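PDB 3GD5: ornithine carbamoyltransferase from Gloeobacter violaceus, which probably catalyses the reversible transfer of the carbamoyl group from carbamoyl phosphate to L-ornithine, giving L-citrulline and phosphate in arginine biosynthesis. Local coordinates for residues L16-D21 with L173-A178; R110-T115 with L132-H137; N167-S172 with Y230-T235. One frame throughout, in Å; residues are numbered along the deposited sequence.

Contact 1 of 3, residues L16-D21 with L173-A178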
loop_
_atom_site.group_PDB
_atom_site.type_symbol
_atom_site.label_atom_id
_atom_site.label_comp_id
_atom_site.label_asym_id
_atom_site.label_seq_id
_atom_site.Cartn_x
_atom_site.Cartn_y
_atom_site.Cartn_z
ATOM N N LEU A 16 -14.273 18.518 -28.110
ATOM C CA LEU A 16 -14.566 17.230 -28.730
ATOM C C LEU A 16 -14.742 16.283 -27.559
ATOM O O LEU A 16 -13.824 15.544 -27.209
ATOM C CB LEU A 16 -13.422 16.730 -29.623
ATOM C CG LEU A 16 -13.651 15.290 -30.117
ATOM C CD1 LEU A 16 -14.986 15.205 -30.856
ATOM C CD2 LEU A 16 -12.518 14.845 -31.019
ATOM N N LEU A 17 -15.923 16.339 -26.951
ATOM C CA LEU A 17 -16.287 15.523 -25.795
ATOM C C LEU A 17 -16.963 14.236 -26.223
ATOM O O LEU A 17 -16.810 13.194 -25.585
ATOM C CB LEU A 17 -17.257 16.296 -24.904
ATOM C CG LEU A 17 -16.678 17.300 -23.913
ATOM C CD1 LEU A 17 -15.489 18.006 -24.523
ATOM C CD2 LEU A 17 -17.762 18.273 -23.488
ATOM N N SER A 18 -17.723 14.341 -27.307
ATOM C CA SER A 18 -18.477 13.239 -27.875
ATOM C C SER A 18 -18.303 13.307 -29.377
ATOM O O SER A 18 -18.120 14.391 -29.932
ATOM C CB SER A 18 -19.958 13.402 -27.517
ATOM O OG SER A 18 -20.789 12.674 -28.399
ATOM N N LEU A 19 -18.340 12.159 -30.044
ATOM C CA LEU A 19 -18.190 12.172 -31.489
ATOM C C LEU A 19 -19.361 12.971 -32.071
ATOM O O LEU A 19 -19.275 13.510 -33.172
ATOM C CB LEU A 19 -18.194 10.751 -32.051
ATOM C CG LEU A 19 -17.565 10.624 -33.447
ATOM C CD1 LEU A 19 -16.096 11.052 -33.407
ATOM C CD2 LEU A 19 -17.656 9.194 -33.916
ATOM N N ASP A 20 -20.447 13.059 -31.312
ATOM C CA ASP A 20 -21.626 13.786 -31.756
ATOM C C ASP A 20 -21.452 15.302 -31.658
ATOM O O ASP A 20 -22.416 16.053 -31.813
ATOM C CB ASP A 20 -22.851 13.349 -30.952
ATOM C CG ASP A 20 -24.154 13.611 -31.692
ATOM O OD1 ASP A 20 -24.146 13.586 -32.942
ATOM O OD2 ASP A 20 -25.189 13.823 -31.027
ATOM N N ASP A 21 -20.228 15.747 -31.394
ATOM C CA ASP A 21 -19.943 17.177 -31.313
ATOM C C ASP A 21 -19.564 17.624 -32.708
ATOM O O ASP A 21 -19.377 18.806 -32.973
ATOM C CB ASP A 21 -18.776 17.461 -30.357
ATOM C CG ASP A 21 -19.160 17.292 -28.905
ATOM O OD1 ASP A 21 -20.361 17.086 -28.629
ATOM O OD2 ASP A 21 -18.266 17.375 -28.038
ATOM N N LEU A 173 -18.417 4.304 -32.366
ATOM C CA LEU A 173 -18.454 3.698 -33.697
ATOM C C LEU A 173 -19.850 3.891 -34.281
ATOM O O LEU A 173 -20.002 4.127 -35.477
ATOM C CB LEU A 173 -18.116 2.200 -33.628
ATOM C CG LEU A 173 -16.629 1.833 -33.525
ATOM C CD1 LEU A 173 -16.478 0.347 -33.219
ATOM C CD2 LEU A 173 -15.929 2.180 -34.816
ATOM N N LEU A 174 -20.861 3.790 -33.423
ATOM C CA LEU A 174 -22.246 3.970 -33.835
ATOM C C LEU A 174 -22.446 5.373 -34.403
ATOM O O LEU A 174 -22.953 5.535 -35.518
ATOM C CB LEU A 174 -23.195 3.739 -32.649
ATOM C CG LEU A 174 -23.352 2.278 -32.207
ATOM C CD1 LEU A 174 -24.257 2.172 -30.986
ATOM C CD2 LEU A 174 -23.919 1.461 -33.366
ATOM N N LEU A 175 -22.038 6.383 -33.644
ATOM C CA LEU A 175 -22.177 7.766 -34.089
ATOM C C LEU A 175 -21.298 8.052 -35.296
ATOM O O LEU A 175 -21.713 8.746 -36.228
ATOM C CB LEU A 175 -21.796 8.727 -32.972
ATOM C CG LEU A 175 -22.624 8.695 -31.690
ATOM C CD1 LEU A 175 -21.951 9.596 -30.670
ATOM C CD2 LEU A 175 -24.072 9.139 -31.968
ATOM N N GLY A 176 -20.082 7.511 -35.270
ATOM C CA GLY A 176 -19.139 7.729 -36.354
ATOM C C GLY A 176 -19.493 7.069 -37.669
ATOM O O GLY A 176 -19.431 7.704 -38.721
ATOM N N CYS A 177 -19.846 5.790 -37.617
ATOM C CA CYS A 177 -20.207 5.067 -38.824
ATOM C C CYS A 177 -21.382 5.771 -39.491
ATOM O O CYS A 177 -21.289 6.192 -40.641
ATOM C CB CYS A 177 -20.557 3.613 -38.489
ATOM S SG CYS A 177 -19.090 2.603 -38.110
ATOM N N ALA A 178 -22.477 5.920 -38.759
ATOM C CA ALA A 178 -23.654 6.585 -39.288
ATOM C C ALA A 178 -23.279 7.894 -39.972
ATOM O O ALA A 178 -23.687 8.147 -41.108
ATOM C CB ALA A 178 -24.653 6.851 -38.168
#
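Leu19 lays its CD2 methyl directly on the backbone of Gly176 in helix 168-180. Leu19 CD2 lies 3.2 Å from Gly176 CA, which is tighter than usual van der Waals contact. The glycine makes this approach possible, since a CB on Gly176 would run into the methyl. Leu19 CG is anti to the backbone N (chi1 -160°), and this carries CD2 to the helix. Leu175 points toward the loop. Its CD1 branch does the touching, and it slots in against the 3-10 turn of residues 19-21. Leu175 CD1 is 4.2 Å from Leu19 CB and 3.9 Å from Asp20 CB. Ser18 OG borders the same methyl, 4.0 Å from Leu175 CD1. No hydrogen bond joins the two segments; they meet by van der Waals packing.

The loop holds its own shape. Asp21 OD2 accepts from two backbone amides, at 2.8 Å from Leu17 N and 3.2 Å from Ser18 N. Both reach it from the same face of the carboxylate; Ser18 N sits well above the plane, 73° out of it. Ser18 OG closes an ST turn to Asp20 N, though the position of that nitrogen is less sure. Ser18 OG also bonds to Glu136. Beside the apolar patch, Asp20 makes salt bridges to Lys179 and Arg201, which tie the turn to the helix end and to helix 196-209.

Leu19 also packs on Pro138, Val141 and Val142 of helix 138-152. The contact is a buried interdomain junction of the carbamoyltransferase fold: a loop of the carbamoyl-phosphate region fitted against a helix of the ornithine-binding region.

Contact 2 of 3, residues R110-T115 with L132-H137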
loop_
_atom_site.group_PDB
_atom_site.type_symbol
_atom_site.label_atom_id
_atom_site.label_comp_id
_atom_site.label_asym_id
_atom_site.label_seq_id
_atom_site.Cartn_x
_atom_site.Cartn_y
_atom_site.Cartn_z
ATOM N N ARG A 110 -8.854 12.080 -19.615
ATOM C CA ARG A 110 -9.396 10.752 -19.381
ATOM C C ARG A 110 -10.099 10.675 -18.034
ATOM O O ARG A 110 -9.443 10.711 -16.996
ATOM C CB ARG A 110 -8.275 9.721 -19.352
ATOM C CG ARG A 110 -8.055 8.950 -20.622
ATOM C CD ARG A 110 -7.682 7.523 -20.261
ATOM N NE ARG A 110 -8.747 6.910 -19.471
ATOM C CZ ARG A 110 -8.760 5.640 -19.076
ATOM N NH1 ARG A 110 -7.755 4.826 -19.386
ATOM N NH2 ARG A 110 -9.800 5.178 -18.392
ATOM N N THR A 111 -11.423 10.574 -18.043
ATOM C CA THR A 111 -12.171 10.435 -16.793
ATOM C C THR A 111 -13.037 9.204 -16.951
ATOM O O THR A 111 -12.982 8.530 -17.979
ATOM C CB THR A 111 -13.105 11.632 -16.500
ATOM O OG1 THR A 111 -14.033 11.791 -17.580
ATOM C CG2 THR A 111 -12.315 12.900 -16.315
ATOM N N PHE A 112 -13.832 8.909 -15.935
ATOM C CA PHE A 112 -14.719 7.761 -15.982
ATOM C C PHE A 112 -16.103 8.249 -16.384
ATOM O O PHE A 112 -16.738 7.699 -17.282
ATOM C CB PHE A 112 -14.766 7.076 -14.612
ATOM C CG PHE A 112 -13.429 6.580 -14.145
ATOM C CD1 PHE A 112 -12.782 5.549 -14.822
ATOM C CD2 PHE A 112 -12.791 7.176 -13.062
ATOM C CE1 PHE A 112 -11.513 5.116 -14.430
ATOM C CE2 PHE A 112 -11.523 6.755 -12.660
ATOM C CZ PHE A 112 -10.881 5.721 -13.349
ATOM N N ALA A 113 -16.565 9.298 -15.725
ATOM C CA ALA A 113 -17.878 9.838 -16.036
ATOM C C ALA A 113 -17.805 10.958 -17.071
ATOM O O ALA A 113 -16.981 11.866 -16.964
ATOM C CB ALA A 113 -18.546 10.341 -14.761
ATOM N N GLN A 114 -18.674 10.883 -18.072
ATOM C CA GLN A 114 -18.737 11.891 -19.119
ATOM C C GLN A 114 -19.028 13.241 -18.468
ATOM O O GLN A 114 -18.501 14.273 -18.880
ATOM C CB GLN A 114 -19.863 11.551 -20.107
ATOM C CG GLN A 114 -19.930 12.436 -21.347
ATOM C CD GLN A 114 -18.851 12.101 -22.363
ATOM O OE1 GLN A 114 -18.298 11.006 -22.347
ATOM N NE2 GLN A 114 -18.562 13.036 -23.263
ATOM N N THR A 115 -19.867 13.223 -17.439
ATOM C CA THR A 115 -20.241 14.450 -16.749
ATOM C C THR A 115 -19.040 15.195 -16.174
ATOM O O THR A 115 -18.960 16.421 -16.277
ATOM C CB THR A 115 -21.280 14.169 -15.628
ATOM O OG1 THR A 115 -21.657 15.405 -15.010
ATOM C CG2 THR A 115 -20.712 13.229 -14.580
ATOM N N LEU A 132 -10.751 9.692 -23.327
ATOM C CA LEU A 132 -11.456 8.445 -23.069
ATOM C C LEU A 132 -12.325 8.575 -21.818
ATOM O O LEU A 132 -11.884 9.117 -20.802
ATOM C CB LEU A 132 -10.460 7.293 -22.869
ATOM C CG LEU A 132 -10.925 5.869 -23.205
ATOM C CD1 LEU A 132 -9.828 4.871 -22.865
ATOM C CD2 LEU A 132 -12.187 5.537 -22.439
ATOM N N THR A 133 -13.568 8.102 -21.902
ATOM C CA THR A 133 -14.465 8.103 -20.748
ATOM C C THR A 133 -15.204 6.775 -20.766
ATOM O O THR A 133 -15.078 5.992 -21.713
ATOM C CB THR A 133 -15.525 9.258 -20.764
ATOM O OG1 THR A 133 -16.433 9.067 -21.854
ATOM C CG2 THR A 133 -14.850 10.629 -20.880
ATOM N N ASP A 134 -15.964 6.506 -19.720
ATOM C CA ASP A 134 -16.726 5.264 -19.673
ATOM C C ASP A 134 -17.792 5.259 -20.772
ATOM O O ASP A 134 -18.223 4.196 -21.216
ATOM C CB ASP A 134 -17.397 5.104 -18.306
ATOM C CG ASP A 134 -16.413 4.708 -17.206
ATOM O OD1 ASP A 134 -16.764 4.864 -16.019
ATOM O OD2 ASP A 134 -15.298 4.230 -17.525
ATOM N N HIS A 135 -18.186 6.450 -21.221
ATOM C CA HIS A 135 -19.221 6.598 -22.235
ATOM C C HIS A 135 -18.780 6.591 -23.704
ATOM O O HIS A 135 -19.468 6.012 -24.547
ATOM C CB HIS A 135 -20.011 7.883 -21.975
ATOM C CG HIS A 135 -21.279 7.974 -22.762
ATOM N ND1 HIS A 135 -22.337 7.111 -22.565
ATOM C CD2 HIS A 135 -21.648 8.802 -23.768
ATOM C CE1 HIS A 135 -23.303 7.403 -23.417
ATOM N NE2 HIS A 135 -22.911 8.424 -24.158
ATOM N N GLU A 136 -17.657 7.235 -24.017
ATOM C CA GLU A 136 -17.189 7.307 -25.404
ATOM C C GLU A 136 -15.674 7.353 -25.576
ATOM O O GLU A 136 -14.925 7.500 -24.612
ATOM C CB GLU A 136 -17.784 8.545 -26.096
ATOM C CG GLU A 136 -18.904 8.248 -27.078
ATOM C CD GLU A 136 -19.302 9.463 -27.899
ATOM O OE1 GLU A 136 -20.235 10.181 -27.490
ATOM O OE2 GLU A 136 -18.673 9.705 -28.949
ATOM N N HIS A 137 -15.236 7.236 -26.825
ATOM C CA HIS A 137 -13.820 7.274 -27.171
ATOM C C HIS A 137 -13.749 7.794 -28.608
ATOM O O HIS A 137 -13.406 7.063 -29.539
ATOM C CB HIS A 137 -13.211 5.867 -27.069
ATOM C CG HIS A 137 -11.713 5.857 -27.058
ATOM N ND1 HIS A 137 -10.976 4.707 -26.862
ATOM C CD2 HIS A 137 -10.815 6.856 -27.201
ATOM C CE1 HIS A 137 -9.688 5.000 -26.881
ATOM N NE2 HIS A 137 -9.563 6.298 -27.085
#
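A parallel bridge at the end of strand 106-110 sets Arg110 beside Leu132, just past strand 128-130. Their CA atoms are 4.8 Å apart, and Thr111 N gives a weak hydrogen bond to Leu132 O. Two CA-H...O contacts add to the pairing. The straighter one runs from Thr133 CA to Thr111 O at 3.2 Å, with an angle of 174° at the hydrogen.

The two side chains of the bridge lie alongside each other. Arg110 CG is 3.7 Å from Leu132 CB. Arg110 then bends twice, at chi2 and chi3, and Leu132 CD1 ends over the centre of one guanidinium face, 3.9 Å above its plane. By similarity Arg110 and His137 bind carbamoyl phosphate, so the leucine packs on an arginine of the probable site.

The segments follow the C-terminal ends of the two strands of a beta-alpha-beta unit, strand 106-110, helix 114-124 and strand 128-130. As is usual for parallel sheets, the binding loops follow the C-terminal strand ends.

Thr133 OG1 ties its loop to the start of helix 114-124. It donates to Gln114 OE1 at 2.7 Å, nearly in line with the amide C=O bond. It also accepts from Glu136 N at 3.1 Å, closing an ST motif, and more weakly from His135 N. This hydroxyl lies between the backbone N and the carbonyl carbon (chi1 66°), within reach of both the amide group and its own loop. Gln114 NE2 turns to Leu17 O, while Glu136 OE2 bonds to Leu19 N and Ser172 OG.

On the exposed side, Asp134 OD2 meets the edge of the Phe112 ring, in its plane, 3.9 Å from Phe112 CD1. The ring and carboxylate planes are 38° apart.

Contact 3 of 3, residues N167-S172 with Y230-T235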
loop_
_atom_site.group_PDB
_atom_site.type_symbol
_atom_site.label_atom_id
_atom_site.label_comp_id
_atom_site.label_asym_id
_atom_site.label_seq_id
_atom_site.Cartn_x
_atom_site.Cartn_y
_atom_site.Cartn_z
ATOM N N ASN A 167 -19.618 -0.937 -25.411
ATOM C CA ASN A 167 -18.921 0.024 -24.567
ATOM C C ASN A 167 -18.707 1.388 -25.201
ATOM O O ASN A 167 -19.358 1.750 -26.177
ATOM C CB ASN A 167 -17.561 -0.552 -24.191
ATOM C CG ASN A 167 -16.761 -0.976 -25.413
ATOM O OD1 ASN A 167 -17.069 -0.577 -26.543
ATOM N ND2 ASN A 167 -15.725 -1.780 -25.195
ATOM N N ASN A 168 -17.757 2.133 -24.639
ATOM C CA ASN A 168 -17.436 3.457 -25.132
ATOM C C ASN A 168 -17.069 3.505 -26.613
ATOM O O ASN A 168 -17.521 4.402 -27.316
ATOM C CB ASN A 168 -16.317 4.109 -24.294
ATOM C CG ASN A 168 -15.205 3.133 -23.904
ATOM O OD1 ASN A 168 -14.942 2.141 -24.595
ATOM N ND2 ASN A 168 -14.532 3.431 -22.793
ATOM N N VAL A 169 -16.275 2.556 -27.101
ATOM C CA VAL A 169 -15.890 2.587 -28.513
ATOM C C VAL A 169 -17.060 2.190 -29.417
ATOM O O VAL A 169 -17.212 2.724 -30.511
ATOM C CB VAL A 169 -14.657 1.685 -28.813
ATOM C CG1 VAL A 169 -13.602 1.884 -27.742
ATOM C CG2 VAL A 169 -15.058 0.235 -28.907
ATOM N N ALA A 170 -17.879 1.252 -28.955
ATOM C CA ALA A 170 -19.044 0.827 -29.713
ATOM C C ALA A 170 -19.902 2.073 -29.905
ATOM O O ALA A 170 -20.358 2.354 -31.016
ATOM C CB ALA A 170 -19.821 -0.235 -28.936
ATOM N N HIS A 171 -20.101 2.818 -28.817
ATOM C CA HIS A 171 -20.885 4.058 -28.838
ATOM C C HIS A 171 -20.358 5.044 -29.870
ATOM O O HIS A 171 -21.122 5.623 -30.644
ATOM C CB HIS A 171 -20.844 4.744 -27.475
ATOM C CG HIS A 171 -21.686 4.082 -26.435
ATOM N ND1 HIS A 171 -21.597 4.400 -25.097
ATOM C CD2 HIS A 171 -22.640 3.127 -26.532
ATOM C CE1 HIS A 171 -22.458 3.668 -24.414
ATOM N NE2 HIS A 171 -23.103 2.887 -25.262
ATOM N N SER A 172 -19.046 5.249 -29.863
ATOM C CA SER A 172 -18.442 6.176 -30.800
ATOM C C SER A 172 -18.465 5.626 -32.224
ATOM O O SER A 172 -18.515 6.394 -33.179
ATOM C CB SER A 172 -17.005 6.503 -30.378
ATOM O OG SER A 172 -16.992 7.318 -29.218
ATOM N N TYR A 230 -14.935 -5.605 -36.066
ATOM C CA TYR A 230 -14.336 -4.831 -34.990
ATOM C C TYR A 230 -14.660 -5.410 -33.626
ATOM O O TYR A 230 -15.787 -5.836 -33.368
ATOM C CB TYR A 230 -14.866 -3.397 -35.060
ATOM C CG TYR A 230 -14.047 -2.352 -34.333
ATOM C CD1 TYR A 230 -13.918 -2.364 -32.942
ATOM C CD2 TYR A 230 -13.429 -1.323 -35.042
ATOM C CE1 TYR A 230 -13.195 -1.368 -32.278
ATOM C CE2 TYR A 230 -12.709 -0.331 -34.394
ATOM C CZ TYR A 230 -12.591 -0.357 -33.014
ATOM O OH TYR A 230 -11.835 0.619 -32.388
ATOM N N THR A 231 -13.667 -5.431 -32.749
ATOM C CA THR A 231 -13.891 -5.928 -31.406
ATOM C C THR A 231 -12.976 -5.220 -30.422
ATOM O O THR A 231 -12.063 -4.493 -30.812
ATOM C CB THR A 231 -13.685 -7.447 -31.309
ATOM O OG1 THR A 231 -14.216 -7.908 -30.061
ATOM C CG2 THR A 231 -12.212 -7.800 -31.401
ATOM N N ASP A 232 -13.233 -5.450 -29.140
ATOM C CA ASP A 232 -12.486 -4.817 -28.069
ATOM C C ASP A 232 -12.523 -5.792 -26.907
ATOM O O ASP A 232 -13.215 -6.807 -26.976
ATOM C CB ASP A 232 -13.186 -3.507 -27.701
ATOM C CG ASP A 232 -12.395 -2.660 -26.718
ATOM O OD1 ASP A 232 -11.284 -3.065 -26.310
ATOM O OD2 ASP A 232 -12.900 -1.574 -26.360
ATOM N N VAL A 233 -11.784 -5.494 -25.843
ATOM C CA VAL A 233 -11.762 -6.376 -24.683
ATOM C C VAL A 233 -13.152 -6.519 -24.054
ATOM O O VAL A 233 -13.941 -5.577 -24.060
ATOM C CB VAL A 233 -10.774 -5.860 -23.620
ATOM C CG1 VAL A 233 -11.026 -6.570 -22.296
ATOM C CG2 VAL A 233 -9.336 -6.109 -24.085
ATOM N N TRP A 234 -13.446 -7.702 -23.520
ATOM C CA TRP A 234 -14.736 -7.945 -22.884
ATOM C C TRP A 234 -14.902 -7.066 -21.642
ATOM O O TRP A 234 -13.926 -6.579 -21.071
ATOM C CB TRP A 234 -14.885 -9.423 -22.491
ATOM C CG TRP A 234 -14.887 -10.385 -23.659
ATOM C CD1 TRP A 234 -15.247 -10.111 -24.950
ATOM C CD2 TRP A 234 -14.552 -11.784 -23.626
ATOM N NE1 TRP A 234 -15.158 -11.249 -25.721
ATOM C CE2 TRP A 234 -14.735 -12.289 -24.935
ATOM C CE3 TRP A 234 -14.116 -12.659 -22.618
ATOM C CZ2 TRP A 234 -14.497 -13.632 -25.264
ATOM C CZ3 TRP A 234 -13.880 -13.997 -22.945
ATOM C CH2 TRP A 234 -14.072 -14.468 -24.260
ATOM N N THR A 235 -16.150 -6.882 -21.230
ATOM C CA THR A 235 -16.479 -6.066 -20.070
ATOM C C THR A 235 -15.556 -6.311 -18.872
ATOM O O THR A 235 -15.205 -7.449 -18.561
ATOM C CB THR A 235 -17.934 -6.316 -19.635
ATOM O OG1 THR A 235 -18.324 -5.321 -18.685
ATOM C CG2 THR A 235 -18.074 -7.699 -18.997
#
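The backbones of Val169 and Asp232 stay well apart, with 8.2 Å between their CA atoms, and the side chains close the distance. Asn167 ND2 makes a weak hydrogen bond to Asp232 OD2 at 3.1 Å. It is far from straight, with an angle of 127° at the hydrogen, and the amide and carboxylate planes are turned 57° apart. The other end of the amide is spoken for. Asn167 is the N-cap of helix 168-180, and its OD1 accepts from Ala170 N at 3.1 Å, nearly in line with the amide C=O, and more weakly from Val169 N. The CG of Asn167 sits between backbone N and carbonyl carbon (chi1 54°), folding the amide back over the first turn. One group thus caps the helix and touches the aspartate. With an alanine here, Ala170 N is likely to lose its capping acceptor and Asp232 OD2 its weak amide donor.

Val169 supplies the apolar part. Its CG1 and CG2 methyls both lie 3.8 Å from Asp232 OD2, and Val169 CG2 is 4.2 Å from Tyr230 CE1. Asp232 and Asn168 are both assigned to L-ornithine binding by similarity, and Asn168 ND2 bonds to Thr133 O. Asp232 also touches Cys272, a carbamoyl phosphate residue by similarity, so the contact lies beside both probable substrate sites.

Tyr162 of strand 159-163 touches Asn167, Val169 and Asp232. Tyr230 OH bonds to Asp144, and its side chain touches Gln140, both in helix 138-152. Strand 228-231 lies between strands 159-163 and 268-271 of a Rossmann-like parallel sheet, and helix 168-180 follows the first of these.

Contacts 1 and 3 share helix 168-180. Contact 1 takes its later turns and is the most buried of the three, with no hydrogen bond across the segments. Contact 3 takes its N-terminus beside a strand end, is partly buried, and adds a weak polar bond to packing. Contact 2 is also partly buried, with Phe112 and Asp134 at the surface, and is the richest in hydrogen bonds. It touches both of the others. Glu136 links it to the loop of contact 1, while the carbonyl of His135 accepts from His171 ND1 of contact 3. Contacts 2 and 3 hold residues that by similarity bind substrates, one contact in each family region.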